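Benzoylformate decarboxylase (Mycobacterium smegmatis, PDB 4Q9D) belongs to the thiamine diphosphate-dependent enzymes, three-domain proteins that work with this cofactor and a metal ion, and here carries bound magnesium in a four-chain assembly. Local coordinates at residues R499-E504 against T523-P528; A224-A229 against I329-D334; D238-P243 against A395-T400; V183-E188 against V318-S323. All blocks are in the same frame, centred on the assembly; numbering follows the deposited sequence.

Contact 1 of 4, residues R499-E504 against T523-P528; sequences RTATVE and TVLVVP
Thr500 and Ala501 together grip one carbonyl oxygen of the neighbouring strand, Val524 O. The hydroxyl supplies the shorter bond, 2.8 Å from Thr500 OG1 to Val524 O, while Ala501 N reaches Val524 O at 3.2 Å; both donors lie somewhat off the carbonyl plane. A chi1 of -168° turns OG1 opposite the residue's own nitrogen and so directs it to Val524 O. The rest of the ladder is regular parallel pairing, with Arg499 beside Thr523 and Thr502 beside Val526. Val524 N to Arg499 O, Val526 N to Ala501 O and Val503 N to Val526 O each measure 2.9 Å. The tightest carbon-carbon contact of the side chains comes just past the end of strand 499-502, where Val503 CG2 presses on Val527 CG2 at 3.5 Å, closer than usual for two methyls.

Thr502 is looser. It is exposed, and its CG2 stays 4.0 Å from Val526 O; its hydroxyl bonds instead to Ser490 OG, which also meets Thr500 OG1. The start of the strand is partly exposed yet still tied: Arg499 bends at chi3 (75°) and brings NH1 to within 2.9 Å of Thr523 OG1, a hydrogen bond made at the guanidinium edge and in its plane.

Strand 499-502 is an outermost strand of its parallel sheet within the chain, and this is the pairing of a beta-alpha-beta unit. Its helix 506-518 lies on the face of Arg499, Ala501, Thr523 and Leu525, helix 489-495 packs on the face of Thr500, Val524 and Val526, and strand 454-460 flanks strand 523-528.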
loop_
_atom_site.group_PDB
_atom_site.type_symbol
_atom_site.label_atom_id
_atom_site.label_comp_id
_atom_site.label_asym_id
_atom_site.label_seq_id
_atom_site.Cartn_x
_atom_site.Cartn_y
_atom_site.Cartn_z
ATOM N N ARG B 499 28.958 31.543 13.657
ATOM C CA ARG B 499 29.030 32.862 14.295
ATOM C C ARG B 499 27.653 33.160 14.867
ATOM O O ARG B 499 26.633 32.696 14.340
ATOM C CB ARG B 499 29.324 33.957 13.280
ATOM C CG ARG B 499 30.692 33.969 12.637
ATOM C CD ARG B 499 30.758 35.217 11.731
ATOM N NE ARG B 499 30.908 36.422 12.565
ATOM C CZ ARG B 499 30.014 37.409 12.744
ATOM N NH1 ARG B 499 28.823 37.454 12.109
ATOM N NH2 ARG B 499 30.346 38.396 13.570
ATOM N N THR B 500 27.595 33.971 15.910
ATOM C CA THR B 500 26.308 34.236 16.524
ATOM C C THR B 500 26.304 35.522 17.360
ATOM O O THR B 500 27.331 35.950 17.832
ATOM C CB THR B 500 25.864 33.027 17.392
ATOM O OG1 THR B 500 24.493 33.194 17.763
ATOM C CG2 THR B 500 26.698 32.936 18.638
ATOM N N ALA B 501 25.136 36.141 17.500
ATOM C CA ALA B 501 24.936 37.189 18.495
ATOM C C ALA B 501 23.477 37.204 18.931
ATOM O O ALA B 501 22.577 36.762 18.205
ATOM C CB ALA B 501 25.377 38.573 17.973
ATOM N N THR B 502 23.252 37.675 20.150
ATOM C CA THR B 502 21.905 37.907 20.640
ATOM C C THR B 502 21.727 39.427 20.595
ATOM O O THR B 502 22.446 40.155 21.269
ATOM C CB THR B 502 21.752 37.365 22.071
ATOM O OG1 THR B 502 21.955 35.943 22.059
ATOM C CG2 THR B 502 20.361 37.717 22.670
ATOM N N VAL B 503 20.800 39.910 19.777
ATOM C CA VAL B 503 20.693 41.341 19.569
ATOM C C VAL B 503 19.836 42.005 20.664
ATOM O O VAL B 503 18.850 41.421 21.149
ATOM C CB VAL B 503 20.216 41.671 18.139
ATOM C CG1 VAL B 503 21.009 40.838 17.115
ATOM C CG2 VAL B 503 18.767 41.417 17.990
ATOM N N GLU B 504 20.227 43.218 21.051
ATOM C CA GLU B 504 19.557 43.957 22.134
ATOM C C GLU B 504 18.682 45.129 21.665
ATOM O O GLU B 504 17.900 45.701 22.439
ATOM C CB GLU B 504 20.607 44.464 23.125
ATOM C CG GLU B 504 21.432 43.330 23.744
ATOM C CD GLU B 504 22.756 43.781 24.378
ATOM O OE1 GLU B 504 22.889 44.960 24.785
ATOM O OE2 GLU B 504 23.674 42.936 24.468
ATOM N N THR B 523 25.918 33.057 10.038
ATOM C CA THR B 523 25.703 33.647 11.353
ATOM C C THR B 523 24.264 33.380 11.761
ATOM O O THR B 523 23.351 33.438 10.930
ATOM C CB THR B 523 25.897 35.194 11.303
ATOM O OG1 THR B 523 27.200 35.495 10.805
ATOM C CG2 THR B 523 25.703 35.823 12.680
ATOM N N VAL B 524 24.081 33.081 13.038
ATOM C CA VAL B 524 22.775 32.974 13.652
ATOM C C VAL B 524 22.547 34.202 14.561
ATOM O O VAL B 524 23.222 34.383 15.573
ATOM C CB VAL B 524 22.646 31.670 14.460
ATOM C CG1 VAL B 524 21.276 31.589 15.162
ATOM C CG2 VAL B 524 22.894 30.426 13.532
ATOM N N LEU B 525 21.611 35.059 14.173
ATOM C CA LEU B 525 21.292 36.242 14.968
ATOM C C LEU B 525 19.981 35.961 15.685
ATOM O O LEU B 525 18.951 35.720 15.055
ATOM C CB LEU B 525 21.182 37.493 14.084
ATOM C CG LEU B 525 22.465 37.888 13.340
ATOM C CD1 LEU B 525 22.221 39.108 12.434
ATOM C CD2 LEU B 525 23.634 38.129 14.282
ATOM N N VAL B 526 20.034 35.955 17.003
ATOM C CA VAL B 526 18.862 35.689 17.797
ATOM C C VAL B 526 18.260 37.034 18.237
ATOM O O VAL B 526 18.916 37.815 18.920
ATOM C CB VAL B 526 19.218 34.777 18.996
ATOM C CG1 VAL B 526 17.952 34.383 19.736
ATOM C CG2 VAL B 526 19.965 33.499 18.491
ATOM N N VAL B 527 17.021 37.299 17.817
ATOM C CA VAL B 527 16.375 38.574 18.052
ATOM C C VAL B 527 15.167 38.405 18.979
ATOM O O VAL B 527 14.144 37.836 18.598
ATOM C CB VAL B 527 15.922 39.221 16.739
ATOM C CG1 VAL B 527 15.312 40.607 17.012
ATOM C CG2 VAL B 527 17.098 39.333 15.738
ATOM N N PRO B 528 15.273 38.900 20.219
ATOM C CA PRO B 528 14.108 38.734 21.101
ATOM C C PRO B 528 12.941 39.576 20.601
ATOM O O PRO B 528 13.104 40.764 20.343
ATOM C CB PRO B 528 14.614 39.232 22.467
ATOM C CG PRO B 528 16.135 39.212 22.357
ATOM C CD PRO B 528 16.446 39.470 20.904
#

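Contact 2 of 4, residues A224-A229 against I329-D334; sequences AEKLGA and IDTPDD
The backbones of Lys226 and Leu227, in the last turn of helix 217-227, run past Thr331 and Pro332 with CA separations of 6.1 Å (Lys226 to Thr331) and 6.5 Å (Leu227 to Pro332), and no backbone hydrogen bond joins them. Pro332 lays one edge of its ring against the helix terminus: CD sits 3.0 Å from Lys226 O, and CG is 3.2 Å from Leu227 O. With chi1 at 68°, Ile329 swings CG1 between its own nitrogen and carbonyl carbon, which carries CD1 into the angle between Lys226 CG, 3.9 Å from it, and Leu227 CB, 4.1 Å from it. The lysine chain, extended throughout, slides past the isoleucine in the opposite direction and ends with NZ 3.0 Å from Ile329 O, a weak hydrogen bond; its stronger partner is Thr326 O.

Each helix C-terminal end is therefore met by a cationic side chain: Lys226 reaches the carbonyls that close helix 318-328, and Arg335 NH1 donates to Leu227 O at the end of helix 217-227. Between them lie the aliphatic contacts of Ile329 and Pro332. Both positive charges probably suit the partial negative charge of the helix ends.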
loop_
_atom_site.group_PDB
_atom_site.type_symbol
_atom_site.label_atom_id
_atom_site.label_comp_id
_atom_site.label_asym_id
_atom_site.label_seq_id
_atom_site.Cartn_x
_atom_site.Cartn_y
_atom_site.Cartn_z
ATOM N N ALA B 224 1.228 39.304 -18.076
ATOM C CA ALA B 224 0.442 40.084 -17.134
ATOM C C ALA B 224 0.311 41.520 -17.648
ATOM O O ALA B 224 -0.752 42.135 -17.532
ATOM C CB ALA B 224 1.100 40.073 -15.750
ATOM N N GLU B 225 1.392 42.041 -18.228
ATOM C CA GLU B 225 1.382 43.429 -18.729
ATOM C C GLU B 225 0.477 43.620 -19.956
ATOM O O GLU B 225 -0.260 44.592 -20.035
ATOM C CB GLU B 225 2.801 43.925 -18.998
ATOM C CG GLU B 225 3.569 44.201 -17.696
ATOM C CD GLU B 225 4.968 44.717 -17.966
ATOM O OE1 GLU B 225 5.331 44.754 -19.154
ATOM O OE2 GLU B 225 5.703 45.062 -17.002
ATOM N N LYS B 226 0.489 42.667 -20.879
ATOM C CA LYS B 226 -0.480 42.693 -21.964
ATOM C C LYS B 226 -1.918 42.591 -21.486
ATOM O O LYS B 226 -2.788 43.324 -21.948
ATOM C CB LYS B 226 -0.210 41.598 -22.978
ATOM C CG LYS B 226 -1.141 41.692 -24.185
ATOM C CD LYS B 226 -0.588 40.826 -25.308
ATOM C CE LYS B 226 -1.481 40.882 -26.560
ATOM N NZ LYS B 226 -0.851 40.127 -27.668
ATOM N N LEU B 227 -2.193 41.655 -20.593
ATOM C CA LEU B 227 -3.568 41.489 -20.136
ATOM C C LEU B 227 -4.067 42.711 -19.335
ATOM O O LEU B 227 -5.232 43.081 -19.427
ATOM C CB LEU B 227 -3.699 40.221 -19.308
ATOM C CG LEU B 227 -5.086 39.947 -18.737
ATOM C CD1 LEU B 227 -6.089 39.800 -19.868
ATOM C CD2 LEU B 227 -5.067 38.702 -17.831
ATOM N N GLY B 228 -3.184 43.322 -18.554
ATOM C CA GLY B 228 -3.518 44.530 -17.811
ATOM C C GLY B 228 -4.370 44.286 -16.574
ATOM O O GLY B 228 -4.914 45.232 -15.989
ATOM N N ALA B 229 -4.503 43.021 -16.168
ATOM C CA ALA B 229 -5.355 42.682 -15.017
ATOM C C ALA B 229 -4.550 42.706 -13.710
ATOM O O ALA B 229 -3.323 42.632 -13.726
ATOM C CB ALA B 229 -6.030 41.300 -15.229
ATOM N N ILE B 329 -3.766 36.236 -26.951
ATOM C CA ILE B 329 -4.778 37.184 -26.505
ATOM C C ILE B 329 -4.715 38.550 -27.244
ATOM O O ILE B 329 -3.654 38.992 -27.704
ATOM C CB ILE B 329 -4.782 37.411 -24.958
ATOM C CG1 ILE B 329 -3.520 38.129 -24.512
ATOM C CG2 ILE B 329 -4.965 36.088 -24.186
ATOM C CD1 ILE B 329 -3.712 38.889 -23.204
ATOM N N ASP B 330 -5.871 39.199 -27.338
ATOM C CA ASP B 330 -5.970 40.566 -27.827
ATOM C C ASP B 330 -5.388 41.518 -26.804
ATOM O O ASP B 330 -5.460 41.269 -25.600
ATOM C CB ASP B 330 -7.442 40.926 -28.015
ATOM C CG ASP B 330 -8.088 40.122 -29.097
ATOM O OD1 ASP B 330 -7.345 39.725 -30.030
ATOM O OD2 ASP B 330 -9.323 39.886 -29.017
ATOM N N THR B 331 -4.825 42.621 -27.277
ATOM C CA THR B 331 -4.548 43.758 -26.404
ATOM C C THR B 331 -5.898 44.339 -25.966
ATOM O O THR B 331 -6.757 44.649 -26.801
ATOM C CB THR B 331 -3.700 44.806 -27.131
ATOM O OG1 THR B 331 -2.436 44.225 -27.479
ATOM C CG2 THR B 331 -3.460 45.996 -26.246
ATOM N N PRO B 332 -6.127 44.413 -24.648
ATOM C CA PRO B 332 -7.438 44.870 -24.179
ATOM C C PRO B 332 -7.624 46.326 -24.576
ATOM O O PRO B 332 -6.635 47.068 -24.661
ATOM C CB PRO B 332 -7.332 44.760 -22.652
ATOM C CG PRO B 332 -6.162 43.837 -22.402
ATOM C CD PRO B 332 -5.213 44.097 -23.540
ATOM N N ASP B 333 -8.863 46.722 -24.836
ATOM C CA ASP B 333 -9.147 48.113 -25.159
ATOM C C ASP B 333 -9.322 48.898 -23.882
ATOM O O ASP B 333 -10.286 48.679 -23.128
ATOM C CB ASP B 333 -10.399 48.239 -26.021
ATOM C CG ASP B 333 -10.139 47.893 -27.465
ATOM O OD1 ASP B 333 -9.060 48.278 -27.979
ATOM O OD2 ASP B 333 -11.006 47.232 -28.080
ATOM N N ASP B 334 -8.363 49.788 -23.643
ATOM C CA ASP B 334 -8.401 50.719 -22.521
ATOM C C ASP B 334 -8.807 50.068 -21.197
ATOM O O ASP B 334 -9.749 50.529 -20.554
ATOM C CB ASP B 334 -9.354 51.883 -22.836
ATOM C CG ASP B 334 -9.028 52.572 -24.157
ATOM O OD1 ASP B 334 -8.264 53.563 -24.140
ATOM O OD2 ASP B 334 -9.539 52.128 -25.211
#

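Contact 3 of 4, residues D238-P243 against A395-T400; sequences DRMSFP and ASFFAT
Strand 397-399, an outermost strand of the C-terminal parallel sheet, here meets the loop that follows strand 231-233 of the central domain, with Asp238, Arg239 and Met240 lying alongside Phe397, Phe398 and Ala399. One direct hydrogen bond joins the two backbones, Ala399 N to Asp238 O at 3.0 Å with an N-H...O angle of 157°.

Met240 then crosses Phe397 obliquely. Its chain is extended beyond CG and sets CE over the middle of the ring, 3.8 Å from the Phe397 centroid and only 8° off the normal, a CH-pi contact. Met240 SD lies above the same face at 4.5 Å from that centroid, making this a Met-aromatic pair as well. Arg239 runs alongside Phe398, pointing the same way. Bends at chi2 and chi3 fold it back so that Phe398 CE1 comes over one face of the guanidinium, 3.6 Å from Arg239 NH1. The planes stand 51° apart, too steep for a stack. The polar ends are held elsewhere: Arg239 by Asp212 and Gln62, Asp238 by Arg213 and Arg279.

Two waters bridge the segments. One bonds to Arg239 NE, to Met240 N at 2.9 Å and to Phe397 O at 2.7 Å; the second joins Met240 O, 3.0 Å from it, to Ser396 N, 2.9 Å from it. All but one of the touching residues are buried.

An interdomain seam of this kind, between a Rossmann-like central domain and a cofactor-binding alpha/beta domain, fits the three-domain architecture of the thiamine diphosphate-dependent enzymes.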
loop_
_atom_site.group_PDB
_atom_site.type_symbol
_atom_site.label_atom_id
_atom_site.label_comp_id
_atom_site.label_asym_id
_atom_site.label_seq_id
_atom_site.Cartn_x
_atom_site.Cartn_y
_atom_site.Cartn_z
ATOM N N ASP B 238 5.282 28.793 -1.492
ATOM C CA ASP B 238 6.612 28.223 -1.291
ATOM C C ASP B 238 7.595 28.826 -2.307
ATOM O O ASP B 238 8.791 28.694 -2.155
ATOM C CB ASP B 238 6.619 26.674 -1.366
ATOM C CG ASP B 238 5.757 26.115 -2.515
ATOM O OD1 ASP B 238 4.688 26.694 -2.819
ATOM O OD2 ASP B 238 6.141 25.068 -3.083
ATOM N N ARG B 239 7.066 29.472 -3.354
ATOM C CA ARG B 239 7.867 30.278 -4.280
ATOM C C ARG B 239 7.073 31.523 -4.642
ATOM O O ARG B 239 5.837 31.530 -4.528
ATOM C CB ARG B 239 8.241 29.508 -5.570
ATOM C CG ARG B 239 8.990 28.186 -5.313
ATOM C CD ARG B 239 10.471 28.403 -4.994
ATOM N NE ARG B 239 11.123 28.929 -6.178
ATOM C CZ ARG B 239 11.901 28.242 -7.005
ATOM N NH1 ARG B 239 12.209 26.957 -6.771
ATOM N NH2 ARG B 239 12.405 28.867 -8.061
ATOM N N MET B 240 7.779 32.580 -5.039
ATOM C CA MET B 240 7.129 33.780 -5.583
ATOM C C MET B 240 7.553 33.998 -7.019
ATOM O O MET B 240 8.740 33.941 -7.326
ATOM C CB MET B 240 7.433 34.984 -4.722
ATOM C CG MET B 240 6.472 34.981 -3.531
ATOM S SD MET B 240 6.663 36.410 -2.536
ATOM C CE MET B 240 6.171 35.892 -0.882
ATOM N N SER B 241 6.573 34.241 -7.888
ATOM C CA SER B 241 6.762 34.081 -9.323
ATOM C C SER B 241 6.514 35.385 -10.092
ATOM O O SER B 241 6.597 35.409 -11.318
ATOM C CB SER B 241 5.792 33.000 -9.841
ATOM O OG SER B 241 6.032 31.721 -9.253
ATOM N N PHE B 242 6.201 36.462 -9.379
ATOM C CA PHE B 242 5.878 37.747 -10.025
ATOM C C PHE B 242 6.356 38.873 -9.108
ATOM O O PHE B 242 6.103 38.825 -7.910
ATOM C CB PHE B 242 4.361 37.836 -10.224
ATOM C CG PHE B 242 3.879 39.088 -10.940
ATOM C CD1 PHE B 242 3.966 39.194 -12.328
ATOM C CD2 PHE B 242 3.294 40.138 -10.228
ATOM C CE1 PHE B 242 3.499 40.326 -12.987
ATOM C CE2 PHE B 242 2.819 41.268 -10.892
ATOM C CZ PHE B 242 2.933 41.365 -12.265
ATOM N N PRO B 243 7.020 39.895 -9.672
ATOM C CA PRO B 243 7.649 40.961 -8.862
ATOM C C PRO B 243 6.633 41.661 -7.971
ATOM O O PRO B 243 5.570 42.101 -8.419
ATOM C CB PRO B 243 8.282 41.895 -9.910
ATOM C CG PRO B 243 7.611 41.566 -11.204
ATOM C CD PRO B 243 7.087 40.160 -11.125
ATOM N N ALA B 395 13.493 33.288 -8.461
ATOM C CA ALA B 395 14.248 32.317 -7.670
ATOM C C ALA B 395 14.894 32.937 -6.435
ATOM O O ALA B 395 16.032 32.631 -6.111
ATOM C CB ALA B 395 15.296 31.599 -8.545
ATOM N N SER B 396 14.156 33.796 -5.722
ATOM C CA SER B 396 14.766 34.520 -4.612
ATOM C C SER B 396 13.927 34.466 -3.362
ATOM O O SER B 396 14.169 35.213 -2.411
ATOM C CB SER B 396 15.045 35.979 -5.004
ATOM O OG SER B 396 15.960 36.018 -6.082
ATOM N N PHE B 397 12.923 33.600 -3.380
ATOM C CA PHE B 397 12.076 33.377 -2.220
ATOM C C PHE B 397 11.788 31.878 -2.148
ATOM O O PHE B 397 11.436 31.264 -3.164
ATOM C CB PHE B 397 10.734 34.102 -2.324
ATOM C CG PHE B 397 9.845 33.836 -1.156
ATOM C CD1 PHE B 397 9.942 34.619 -0.010
ATOM C CD2 PHE B 397 8.963 32.759 -1.165
ATOM C CE1 PHE B 397 9.143 34.344 1.124
ATOM C CE2 PHE B 397 8.163 32.487 -0.065
ATOM C CZ PHE B 397 8.246 33.292 1.090
ATOM N N PHE B 398 11.932 31.303 -0.957
ATOM C CA PHE B 398 11.636 29.873 -0.737
ATOM C C PHE B 398 10.990 29.642 0.627
ATOM O O PHE B 398 11.414 30.219 1.629
ATOM C CB PHE B 398 12.919 29.039 -0.795
ATOM C CG PHE B 398 13.709 29.221 -2.068
ATOM C CD1 PHE B 398 13.575 28.321 -3.129
ATOM C CD2 PHE B 398 14.603 30.281 -2.199
ATOM C CE1 PHE B 398 14.311 28.477 -4.316
ATOM C CE2 PHE B 398 15.351 30.453 -3.385
ATOM C CZ PHE B 398 15.201 29.546 -4.443
ATOM N N ALA B 399 9.958 28.809 0.654
ATOM C CA ALA B 399 9.397 28.326 1.909
ATOM C C ALA B 399 8.957 26.867 1.737
ATOM O O ALA B 399 8.840 26.367 0.604
ATOM C CB ALA B 399 8.212 29.181 2.346
ATOM N N THR B 400 8.711 26.211 2.869
ATOM C CA THR B 400 8.296 24.809 2.900
ATOM C C THR B 400 7.229 24.489 1.863
ATOM O O THR B 400 6.215 25.202 1.764
ATOM C CB THR B 400 7.776 24.408 4.282
ATOM O OG1 THR B 400 7.177 23.110 4.172
ATOM C CG2 THR B 400 6.719 25.433 4.800
HETATM O O HOH W 1 10.542 31.979 -5.560
HETATM O O HOH W 2 11.487 34.740 -6.515
#

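Contact 4 of 4, residues V183-E188 against V318-S323; sequences VAPDAE and VGIALS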
loop_
_atom_site.group_PDB
_atom_site.type_symbol
_atom_site.label_atom_id
_atom_site.label_comp_id
_atom_site.label_asym_id
_atom_site.label_seq_id
_atom_site.Cartn_x
_atom_site.Cartn_y
_atom_site.Cartn_z
ATOM N N VAL B 183 5.766 19.300 -20.982
ATOM C CA VAL B 183 4.823 19.098 -22.080
ATOM C C VAL B 183 4.162 20.451 -22.360
ATOM O O VAL B 183 4.140 21.317 -21.487
ATOM C CB VAL B 183 3.777 17.986 -21.778
ATOM C CG1 VAL B 183 4.492 16.632 -21.557
ATOM C CG2 VAL B 183 2.916 18.344 -20.552
ATOM N N ALA B 184 3.629 20.645 -23.560
ATOM C CA ALA B 184 2.960 21.906 -23.885
ATOM C C ALA B 184 1.470 21.739 -23.744
ATOM O O ALA B 184 0.976 20.638 -23.884
ATOM C CB ALA B 184 3.308 22.350 -25.342
ATOM N N PRO B 185 0.742 22.841 -23.483
ATOM C CA PRO B 185 -0.726 22.803 -23.521
ATOM C C PRO B 185 -1.222 22.324 -24.903
ATOM O O PRO B 185 -0.607 22.592 -25.919
ATOM C CB PRO B 185 -1.115 24.281 -23.332
ATOM C CG PRO B 185 0.083 24.917 -22.625
ATOM C CD PRO B 185 1.261 24.205 -23.255
ATOM N N ASP B 186 -2.319 21.597 -24.923
ATOM C CA ASP B 186 -3.006 21.273 -26.155
ATOM C C ASP B 186 -3.324 22.637 -26.815
ATOM O O ASP B 186 -3.975 23.480 -26.198
ATOM C CB ASP B 186 -4.266 20.501 -25.752
ATOM C CG ASP B 186 -5.244 20.270 -26.896
ATOM O OD1 ASP B 186 -5.211 21.002 -27.891
ATOM O OD2 ASP B 186 -6.107 19.363 -26.747
ATOM N N ALA B 187 -2.856 22.860 -28.044
ATOM C CA ALA B 187 -2.939 24.193 -28.663
ATOM C C ALA B 187 -4.387 24.612 -28.904
ATOM O O ALA B 187 -4.765 25.776 -28.761
ATOM C CB ALA B 187 -2.108 24.245 -29.995
ATOM N N GLU B 188 -5.220 23.648 -29.250
ATOM C CA GLU B 188 -6.616 23.955 -29.496
ATOM C C GLU B 188 -7.356 24.313 -28.207
ATOM O O GLU B 188 -8.262 25.162 -28.206
ATOM C CB GLU B 188 -7.269 22.771 -30.206
ATOM C CG GLU B 188 -8.746 22.617 -29.967
ATOM C CD GLU B 188 -9.292 21.343 -30.612
ATOM O OE1 GLU B 188 -10.143 20.674 -29.975
ATOM O OE2 GLU B 188 -8.858 21.015 -31.748
ATOM N N VAL B 318 3.890 25.808 -17.477
ATOM C CA VAL B 318 3.262 27.126 -17.309
ATOM C C VAL B 318 4.034 28.181 -18.088
ATOM O O VAL B 318 3.475 29.178 -18.530
ATOM C CB VAL B 318 3.094 27.513 -15.818
ATOM C CG1 VAL B 318 2.130 26.553 -15.162
ATOM C CG2 VAL B 318 4.452 27.505 -15.092
ATOM N N GLY B 319 5.326 27.937 -18.269
ATOM C CA GLY B 319 6.169 28.813 -19.067
ATOM C C GLY B 319 5.755 28.819 -20.528
ATOM O O GLY B 319 5.596 29.880 -21.138
ATOM N N ILE B 320 5.571 27.635 -21.103
ATOM C CA ILE B 320 5.086 27.543 -22.474
ATOM C C ILE B 320 3.696 28.164 -22.584
ATOM O O ILE B 320 3.392 28.879 -23.529
ATOM C CB ILE B 320 5.030 26.069 -22.942
ATOM C CG1 ILE B 320 6.441 25.494 -22.978
ATOM C CG2 ILE B 320 4.383 25.962 -24.319
ATOM C CD1 ILE B 320 6.480 24.024 -23.362
ATOM N N ALA B 321 2.827 27.861 -21.625
ATOM C CA ALA B 321 1.473 28.384 -21.671
ATOM C C ALA B 321 1.458 29.908 -21.689
ATOM O O ALA B 321 0.711 30.486 -22.459
ATOM C CB ALA B 321 0.608 27.844 -20.496
ATOM N N LEU B 322 2.278 30.540 -20.840
ATOM C CA LEU B 322 2.273 32.004 -20.690
ATOM C C LEU B 322 2.776 32.719 -21.953
ATOM O O LEU B 322 2.126 33.636 -22.430
ATOM C CB LEU B 322 3.078 32.460 -19.461
ATOM C CG LEU B 322 2.422 32.264 -18.082
ATOM C CD1 LEU B 322 3.503 32.245 -16.978
ATOM C CD2 LEU B 322 1.351 33.338 -17.814
ATOM N N SER B 323 3.909 32.276 -22.493
ATOM C CA SER B 323 4.445 32.804 -23.748
ATOM C C SER B 323 3.427 32.699 -24.858
ATOM O O SER B 323 3.232 33.634 -25.623
ATOM C CB SER B 323 5.691 32.031 -24.184
ATOM O OG SER B 323 6.681 32.154 -23.191
#
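Directly after Pro185, which packs on Ile320 and Ala321, Asp186 OD1 is approached by two backbone amides of the helix that starts there, each through a weak bond. Glu188 N lies 3.0 Å from Asp186 OD1, with an N-H...O angle of only 127°, and Arg189 N is the other donor. Asp186 is therefore the N-cap of helix 187-199, and its other oxygen, OD2, forms a salt bridge with Arg182 of the third subunit.

Across the contact itself no hydrogen bond forms; the union is aliphatic. Ile320 carries most of it. Its CG2, anti to the backbone nitrogen at a chi1 of -64°, touches Pro185 CD at 3.7 Å and Ala184 CB at 3.9 Å. The proline ring lies slantwise to the isoleucine and also presses CG against Ala321 CB, 3.7 Å from it. The far branch of the isoleucine ends with CD1 4.0 Å from Val183 O.

Topologically, the weakly bonded strand 183-185 leads into helix 187-199 and lies over the first turn of helix 318-328; the axis of segment 318-323 passes 7.3 Å from that of strand 183-185, crossing at -35°. Ala184 also pairs in an antiparallel ladder with a strand of the third subunit, which carries the strand pairing across the interface. At the helix start, Asp317 takes Ile320 N on OD2, and its backbone bonds to that of Val183.

Contacts 2 and 4 both involve elements of the central domain, their centres about 18 Å apart, and helix 318-328 ties them: contact 4 uses its beginning, contact 2 the loop leaving its end. Contact 3 joins that domain to the C-terminal one; its centre is about 25 Å from that of contact 2, yet the two touch where Ala224 CB meets Phe242 CE1 at 3.7 Å. Along the chain the segments of contacts 2, 3 and 4 alternate. Contact 1 comes last, at the far edge of the parallel sheet whose other outermost strand, 397-399, serves contact 3; their centres are about 25 Å apart. That sheet thus links the domain seam with its own distant margin.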